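Local coordinates for protein putative TetR-family transcriptional regulator (Rhodococcus sp., PDB 2G3B) that probably acts as a TetR-family transcriptional repressor, recognising regulatory DNA through a helix-turn-helix in its N-terminal domain, at residues R22-V26 against N27-E31; D46-G49 against L50-A53; D78-T81 against R82-G86; K169-T173 against E174-S178. All coordinates share one frame; numbering follows the deposited sequence. Where two conformers were deposited one is given.

Contact 1 of 4, residues R22-V26 against N27-E31; sequences RGLRV and NDVAE
Asp28 OD2 lies against Arg25 at the start of helix 26-33, 3.5 Å from Arg25 CD and in a salt bridge of 3.6 Å with Arg25 NH1. Arg19 of helix 2-23 adds a long, weak ion pair to the same oxygen. This is the entry to the predicted helix-turn-helix, and it illustrates an acid in a helix's first turn pairing with the side chain at the N-cap position. Arg25 bends at chi3 (74°), bringing its guanidinium across Asp28 at a slant; OD2 sits at the edge of that group, near its plane, while the two planes stand 64° apart. A leucine in place of Asp28 would probably take away this counter-charge of Arg25 and leave its guanidinium freer to turn. The backbone supplies the stronger bonds. Val29 N reaches Arg25 O over 2.9 Å in an almost straight bond (176°), and Ala30 N reaches Val26 O over 2.8 Å. Val26 and Val29 both rest on Leu40 of helix 37-44, so the two helices of the motif share an apolar seam. Leu24, which packs on helix 2-23, also meets Val29, its CD1 an unusually tight 3.4 Å from Val29 CG2.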
# COMPACT_ATOMS: atom_id res chain seq x y z
N ARG A 22 -11.87 12.36 -5.28
CA ARG A 22 -12.25 13.64 -5.95
C ARG A 22 -13.24 13.48 -7.11
O ARG A 22 -13.92 14.45 -7.52
CB ARG A 22 -11.02 14.37 -6.46
CG ARG A 22 -10.13 13.53 -7.37
CD ARG A 22 -8.70 14.06 -7.40
NE ARG A 22 -8.66 15.52 -7.47
CZ ARG A 22 -9.15 16.23 -8.48
NH1 ARG A 22 -9.73 15.59 -9.51
NH2 ARG A 22 -9.06 17.56 -8.47
N GLY A 23 -13.34 12.27 -7.65
CA GLY A 23 -14.21 12.04 -8.81
C GLY A 23 -15.58 11.54 -8.42
O GLY A 23 -16.47 11.40 -9.29
N LEU A 24 -15.73 11.25 -7.12
CA LEU A 24 -16.98 10.86 -6.50
C LEU A 24 -17.86 12.09 -6.30
O LEU A 24 -17.51 13.00 -5.53
CB LEU A 24 -16.73 10.22 -5.13
CG LEU A 24 -17.91 9.80 -4.25
CD1 LEU A 24 -18.45 8.42 -4.64
CD2 LEU A 24 -17.48 9.75 -2.77
N ARG A 25 -19.01 12.09 -6.96
CA ARG A 25 -19.94 13.16 -6.82
C ARG A 25 -21.29 12.53 -6.40
O ARG A 25 -21.75 11.54 -7.00
CB ARG A 25 -20.03 13.90 -8.16
CG ARG A 25 -18.83 14.82 -8.52
CD ARG A 25 -19.26 15.79 -9.67
NE ARG A 25 -20.16 16.88 -9.23
CZ ARG A 25 -21.44 17.07 -9.59
NH1 ARG A 25 -22.07 16.25 -10.44
NH2 ARG A 25 -22.11 18.09 -9.09
N VAL A 26 -21.90 13.08 -5.36
CA VAL A 26 -23.23 12.62 -4.86
C VAL A 26 -24.28 12.51 -5.95
O VAL A 26 -25.03 11.52 -6.04
CB VAL A 26 -23.71 13.53 -3.71
CG1 VAL A 26 -25.20 13.35 -3.41
CG2 VAL A 26 -22.86 13.26 -2.46
N ASN A 27 -24.33 13.51 -6.81
CA ASN A 27 -25.32 13.54 -7.90
C ASN A 27 -25.13 12.43 -8.89
O ASN A 27 -26.10 11.83 -9.38
CB ASN A 27 -25.24 14.86 -8.64
CG ASN A 27 -26.07 15.93 -8.00
OD1 ASN A 27 -26.54 15.77 -6.87
ND2 ASN A 27 -26.25 17.04 -8.72
N ASP A 28 -23.86 12.14 -9.20
CA ASP A 28 -23.56 11.07 -10.14
C ASP A 28 -23.84 9.68 -9.52
O ASP A 28 -24.50 8.83 -10.16
CB ASP A 28 -22.12 11.18 -10.66
CG ASP A 28 -21.85 12.51 -11.36
OD1 ASP A 28 -22.77 13.06 -12.04
OD2 ASP A 28 -20.72 13.02 -11.25
N VAL A 29 -23.36 9.48 -8.29
CA VAL A 29 -23.62 8.27 -7.50
C VAL A 29 -25.12 8.02 -7.40
O VAL A 29 -25.63 6.94 -7.74
CB VAL A 29 -23.06 8.40 -6.05
CG1 VAL A 29 -23.54 7.22 -5.17
CG2 VAL A 29 -21.55 8.41 -6.09
N ALA A 30 -25.83 9.04 -6.96
CA ALA A 30 -27.28 8.91 -6.87
C ALA A 30 -27.93 8.60 -8.24
O ALA A 30 -28.81 7.73 -8.34
CB ALA A 30 -27.85 10.13 -6.21
N GLU A 31 -27.52 9.27 -9.31
CA GLU A 31 -28.02 8.93 -10.66
C GLU A 31 -27.68 7.47 -11.02
O GLU A 31 -28.56 6.71 -11.42
CB GLU A 31 -27.46 9.87 -11.72
CG GLU A 31 -28.23 11.12 -11.95

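Contact 2 of 4, residues D46-G49 against L50-A53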
# COMPACT_ATOMS: atom_id res chain seq x y z
N ASP A 46 -24.07 12.92 4.97
CA ASP A 46 -23.11 13.82 4.34
C ASP A 46 -22.05 13.00 3.60
O ASP A 46 -22.09 11.74 3.59
CB ASP A 46 -22.50 14.82 5.36
CG ASP A 46 -21.92 14.13 6.58
OD1 ASP A 46 -21.62 12.91 6.47
OD2 ASP A 46 -21.77 14.79 7.63
N ARG A 47 -21.11 13.69 2.94
CA ARG A 47 -20.13 13.00 2.12
C ARG A 47 -19.20 12.12 2.96
O ARG A 47 -18.90 11.00 2.55
CB ARG A 47 -19.35 13.98 1.23
CG ARG A 47 -18.41 13.31 0.24
CD ARG A 47 -17.71 14.36 -0.64
NE ARG A 47 -16.38 13.93 -1.06
CZ ARG A 47 -15.29 13.94 -0.28
NH1 ARG A 47 -15.36 14.40 0.97
NH2 ARG A 47 -14.13 13.54 -0.78
N ILE A 48 -18.78 12.59 4.13
CA ILE A 48 -17.97 11.69 4.99
C ILE A 48 -18.77 10.46 5.47
O ILE A 48 -18.24 9.35 5.52
CB ILE A 48 -17.22 12.45 6.16
CG1 ILE A 48 -16.12 11.59 6.79
CG2 ILE A 48 -18.16 12.98 7.27
CD1 ILE A 48 -15.02 11.10 5.81
N GLY A 49 -20.04 10.65 5.81
CA GLY A 49 -20.91 9.48 6.18
C GLY A 49 -21.00 8.48 5.02
O GLY A 49 -20.96 7.26 5.23
N LEU A 50 -21.12 9.00 3.78
CA LEU A 50 -21.14 8.16 2.57
C LEU A 50 -19.86 7.34 2.46
O LEU A 50 -19.89 6.10 2.23
CB LEU A 50 -21.40 9.02 1.26
CG LEU A 50 -21.40 8.27 -0.11
CD1 LEU A 50 -22.54 7.25 -0.15
CD2 LEU A 50 -21.48 9.18 -1.37
N LEU A 51 -18.72 7.99 2.66
CA LEU A 51 -17.42 7.32 2.46
C LEU A 51 -17.19 6.27 3.55
O LEU A 51 -16.73 5.14 3.26
CB LEU A 51 -16.28 8.35 2.45
CG LEU A 51 -16.25 9.31 1.24
CD1 LEU A 51 -15.26 10.45 1.43
CD2 LEU A 51 -15.96 8.59 -0.03
N GLU A 52 -17.50 6.65 4.78
CA GLU A 52 -17.46 5.69 5.90
C GLU A 52 -18.28 4.45 5.56
O GLU A 52 -17.80 3.34 5.66
CB GLU A 52 -18.00 6.29 7.18
CG GLU A 52 -18.06 5.22 8.30
CD GLU A 52 -18.40 5.80 9.69
OE1 GLU A 52 -17.77 6.79 10.11
OE2 GLU A 52 -19.29 5.24 10.38
N ALA A 53 -19.52 4.64 5.12
CA ALA A 53 -20.36 3.50 4.76
C ALA A 53 -19.82 2.72 3.56
O ALA A 53 -19.93 1.47 3.50
CB ALA A 53 -21.84 3.96 4.55
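The flat guanidinium of Arg47 carries Leu51 on one face: the methyl CD1 of Leu51 stands 3.8 Å above the plane, displaced toward the rim. In this placement the chain of Arg47 is extended from CG to NE, with CG anti to the backbone N (chi1 -174°), and crosses the leucine at a slant. Since Arg47 is modelled in two conformers, this layering is only one of its states and doubtful as a fixed feature. A second flat group, the carboxylate of Asp46, is tied more firmly. Asp46 is the N-cap of helix 47-66, and its OD1 accepts from Gly49 N over 2.8 Å with an N-H...O angle of 153°, satisfying an amide of the first turn, which has no helical carbonyl partner. Gly49 leaves space for this cap, because a beta carbon there would stand about 3.0 Å from Asp46 OD1. Regular helical bonds follow at once, among them Leu50 N to Asp46 O (2.9 Å) and Glu52 N to Ile48 O (2.9 Å), the latter nearly straight. Beside them the Ile48 and Leu51 side chains make a looser apolar approach, CD1 to CD1 at 4.4 Å. In TetR proteins the corresponding helix leads from the DNA-binding domain into the C-terminal domain, and the neighbours fit that role: Leu50 packs on Ile8 and Ser12 of helix 2-23 and on Phe44 of helix 37-44, Leu51 meets Ile21, and Glu52 OE1 forms a salt bridge with Arg120 of helix 115-139.

Contact 3 of 4, residues D78-T81 against R82-G86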
# COMPACT_ATOMS: atom_id res chain seq x y z
N ASP A 78 -6.02 -23.58 6.31
CA ASP A 78 -7.05 -23.44 5.26
C ASP A 78 -7.73 -22.07 5.31
O ASP A 78 -7.82 -21.39 4.29
CB ASP A 78 -8.10 -24.56 5.34
CG ASP A 78 -7.51 -25.95 5.05
OD1 ASP A 78 -6.61 -26.10 4.18
OD2 ASP A 78 -7.95 -26.90 5.73
N ARG A 79 -8.14 -21.65 6.51
CA ARG A 79 -8.91 -20.40 6.70
C ARG A 79 -8.05 -19.17 6.47
O ARG A 79 -8.49 -18.22 5.82
CB ARG A 79 -9.59 -20.34 8.09
CG ARG A 79 -10.70 -21.39 8.26
CD ARG A 79 -11.48 -21.26 9.58
NE ARG A 79 -10.83 -21.96 10.70
CZ ARG A 79 -11.11 -23.20 11.08
NH1 ARG A 79 -12.04 -23.91 10.44
NH2 ARG A 79 -10.44 -23.74 12.10
N LEU A 80 -6.85 -19.18 7.01
CA LEU A 80 -5.89 -18.12 6.76
C LEU A 80 -5.49 -17.97 5.31
O LEU A 80 -5.37 -16.85 4.81
CB LEU A 80 -4.60 -18.38 7.54
CG LEU A 80 -4.32 -17.74 8.87
CD1 LEU A 80 -2.84 -17.98 9.12
CD2 LEU A 80 -4.62 -16.25 8.84
N THR A 81 -5.20 -19.09 4.64
CA THR A 81 -4.81 -19.09 3.23
C THR A 81 -5.94 -18.52 2.38
O THR A 81 -5.70 -17.69 1.53
CB THR A 81 -4.50 -20.52 2.74
OG1 THR A 81 -3.38 -21.02 3.46
CG2 THR A 81 -4.16 -20.55 1.24
N ARG A 82 -7.16 -19.03 2.60
CA ARG A 82 -8.32 -18.58 1.82
C ARG A 82 -8.56 -17.08 2.00
O ARG A 82 -8.88 -16.37 1.05
CB ARG A 82 -9.56 -19.36 2.24
CG ARG A 82 -10.87 -18.80 1.65
CD ARG A 82 -12.10 -19.56 2.19
NE ARG A 82 -11.87 -21.00 2.09
CZ ARG A 82 -11.73 -21.81 3.13
NH1 ARG A 82 -11.84 -21.32 4.37
NH2 ARG A 82 -11.51 -23.11 2.92
N SER A 83 -8.43 -16.62 3.24
CA SER A 83 -8.62 -15.22 3.54
C SER A 83 -7.62 -14.33 2.80
O SER A 83 -8.04 -13.40 2.08
CB SER A 83 -8.54 -14.99 5.04
OG SER A 83 -8.41 -13.59 5.25
N LEU A 84 -6.32 -14.63 2.95
CA LEU A 84 -5.27 -13.81 2.37
C LEU A 84 -5.26 -13.88 0.85
O LEU A 84 -5.18 -12.85 0.20
CB LEU A 84 -3.90 -14.08 2.97
CG LEU A 84 -3.94 -13.84 4.51
CD1 LEU A 84 -2.79 -14.50 5.21
CD2 LEU A 84 -4.02 -12.34 4.84
N LEU A 85 -5.46 -15.05 0.28
CA LEU A 85 -5.45 -15.16 -1.20
C LEU A 85 -6.71 -14.58 -1.83
O LEU A 85 -6.67 -14.11 -2.98
CB LEU A 85 -5.22 -16.65 -1.67
CG LEU A 85 -3.75 -17.03 -2.01
CD1 LEU A 85 -2.93 -16.93 -0.75
CD2 LEU A 85 -3.64 -18.46 -2.57
N GLY A 86 -7.84 -14.66 -1.12
CA GLY A 86 -9.12 -14.12 -1.60
C GLY A 86 -9.09 -12.63 -1.97
O GLY A 86 -9.93 -12.17 -2.75
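Arg82 turns back over the preceding turn of its helix and crosses Arg79 obliquely, the two guanidinium planes 52° apart. Its CG is anti to the backbone N, and a bend at chi3 (-48°) lays one guanidinium face above the carbonyl oxygen Asp78 O, 3.9 Å from the plane and displaced toward the rim. NH1 of Arg82 comes 4.1 Å from Arg79 CG, thus meeting the aliphatic part of that arginine, whose own NE is 6.4 Å from NH1. The carboxylate of Asp78 may temper the like charges, although its OD1 remains 5.9 Å from Arg82 NH2. Another side of helix 76-86 is largely apolar, making it a worked case of an amphipathic helix within the all-helical C-terminal domain. Leu80 and Leu84, one turn apart, approach through CD2 and CD1 at 4.4 Å and reach together to Ile129 of helix 115-139 and Met155 of helix 148-167. The methyl of Thr81 and Leu85 make the next contact, CG2 to CD1 4.3 Å, facing helix 173-188. With chi1 at -63°, Thr81 sets OG1 beside its backbone N, where it hydrogen-bonds Arg77 O. Between the same two residues, Leu85 N bonds Thr81 O over 2.9 Å.

Contact 4 of 4, residues K169-T173 against E174-S178; sequences KEIST and EDARS
Ser172 and Asp175 face each other in a nearly reciprocal exchange in which water carries the return bond. Ser172 is the N-cap of helix 173-188: its OG, set by chi1 of 62° in the crowded position between backbone N and carbonyl carbon, accepts from Asp175 N over 3.0 Å. A classical capping box would bring the Asp175 carboxylate straight back to Ser172 N; here a water accepts from Ser172 N (2.9 Å) and donates to Asp175 OD2 (2.8 Å). A second water hydrogen-bonds Ser172 OG at 2.8 Å and donates to Glu174 OE2 and, weakly, to Asp175 OD1. Glu174 bends at chi2 (-87°) to bring its carboxylate beside the serine, and two acids at a helix start are probably favoured by the positive end of the helix dipole. With an alanine in place of Ser172, Asp175 N is likely to lose its cap and the second water one of its partners. Next to the cap, Ile171 and Ala176 make a hydrophobic staple, CD1 to CB 4.2 Å, while Ile171 also packs on Val153 of the second subunit. Thr173 OG1 turns to Asp90 and Trp166, and Arg177 NH1 to Ile88 O. These two side chains run side by side in the same direction, Thr173 CG2 touching Arg177 CD at 3.8 Å.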
# COMPACT_ATOMS: atom_id res chain seq x y z
N LYS A 169 0.07 -3.04 -12.47
CA LYS A 169 0.58 -4.13 -13.30
C LYS A 169 2.06 -4.42 -13.13
O LYS A 169 2.69 -4.91 -14.05
CB LYS A 169 0.29 -3.88 -14.80
CG LYS A 169 -1.16 -3.45 -15.09
CD LYS A 169 -2.05 -4.66 -15.19
CE LYS A 169 -3.46 -4.30 -15.69
NZ LYS A 169 -3.70 -4.59 -17.19
N GLU A 170 2.59 -4.11 -11.95
CA GLU A 170 4.02 -4.31 -11.65
C GLU A 170 4.34 -5.76 -11.24
O GLU A 170 5.48 -6.24 -11.34
CB GLU A 170 4.42 -3.38 -10.50
CG GLU A 170 5.88 -3.31 -10.28
CD GLU A 170 6.22 -2.16 -9.41
OE1 GLU A 170 5.94 -1.00 -9.77
OE2 GLU A 170 6.82 -2.40 -8.37
N ILE A 171 3.32 -6.44 -10.71
CA ILE A 171 3.42 -7.81 -10.35
C ILE A 171 2.15 -8.50 -10.88
O ILE A 171 1.05 -7.89 -10.85
CB ILE A 171 3.57 -7.94 -8.79
CG1 ILE A 171 3.94 -9.40 -8.45
CG2 ILE A 171 2.29 -7.44 -8.11
CD1 ILE A 171 4.18 -9.74 -6.96
N SER A 172 2.28 -9.74 -11.37
CA SER A 172 1.14 -10.49 -11.90
C SER A 172 0.28 -11.00 -10.76
O SER A 172 0.77 -11.19 -9.59
CB SER A 172 1.62 -11.70 -12.73
OG SER A 172 2.36 -12.61 -11.86
N THR A 173 -0.97 -11.34 -11.08
CA THR A 173 -1.88 -11.95 -10.13
C THR A 173 -1.25 -13.25 -9.54
O THR A 173 -1.23 -13.42 -8.30
CB THR A 173 -3.24 -12.29 -10.83
OG1 THR A 173 -3.73 -11.09 -11.44
CG2 THR A 173 -4.27 -12.77 -9.79
N GLU A 174 -0.77 -14.13 -10.42
CA GLU A 174 -0.27 -15.44 -9.98
C GLU A 174 1.00 -15.27 -9.13
O GLU A 174 1.20 -16.05 -8.18
CB GLU A 174 -0.03 -16.38 -11.18
CG GLU A 174 1.08 -15.99 -12.18
CD GLU A 174 0.62 -15.02 -13.32
OE1 GLU A 174 -0.48 -14.39 -13.26
OE2 GLU A 174 1.43 -14.91 -14.28
N ASP A 175 1.84 -14.24 -9.43
CA ASP A 175 3.01 -13.99 -8.59
C ASP A 175 2.58 -13.53 -7.20
O ASP A 175 3.07 -14.02 -6.19
CB ASP A 175 3.93 -12.91 -9.21
CG ASP A 175 5.01 -13.50 -10.10
OD1 ASP A 175 4.89 -14.71 -10.49
OD2 ASP A 175 5.97 -12.77 -10.39
N ALA A 176 1.68 -12.56 -7.17
CA ALA A 176 1.18 -12.02 -5.89
C ALA A 176 0.54 -13.11 -4.98
O ALA A 176 0.78 -13.15 -3.78
CB ALA A 176 0.19 -10.82 -6.18
N ARG A 177 -0.27 -14.00 -5.58
CA ARG A 177 -0.85 -15.13 -4.84
C ARG A 177 0.21 -16.09 -4.31
O ARG A 177 0.11 -16.54 -3.16
CB ARG A 177 -1.90 -15.84 -5.73
CG ARG A 177 -3.11 -14.90 -5.94
CD ARG A 177 -4.10 -15.42 -7.09
NE ARG A 177 -4.62 -16.77 -6.75
CZ ARG A 177 -5.66 -16.97 -5.94
NH1 ARG A 177 -6.26 -15.95 -5.33
NH2 ARG A 177 -6.09 -18.19 -5.72
N SER A 178 1.20 -16.39 -5.14
CA SER A 178 2.24 -17.33 -4.78
C SER A 178 3.00 -16.71 -3.63
O SER A 178 3.38 -17.42 -2.72
CB SER A 178 3.25 -17.55 -5.90
OG SER A 178 4.18 -18.57 -5.49
O HOH W 1 5.00 -10.53 -11.74
O HOH W 2 4.16 -14.01 -13.48

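Contacts 1 and 2 belong to the DNA-binding domain, contacts 3 and 4 to the C-terminal domain, and each pair touches internally. Leu24 CD2 meets Leu51 CD2 at 3.3 Å, an apolar join, whereas Arg177 NH1 comes within 3.0 Å of Leu85 O. Across the pairs, contacts 2 and 3 come closest, nearest atoms about 18 Å apart. Contacts 1, 2 and 4 all treat a helix start: a salt bridge from the N-cap residue into the first turn, an aspartate cap, and a serine cap with waters. Contact 3 lies within a helix, with leucines on one side and arginines on another. Contacts 1 to 3 are partly buried; contact 4 is a surface feature, which suits its waters.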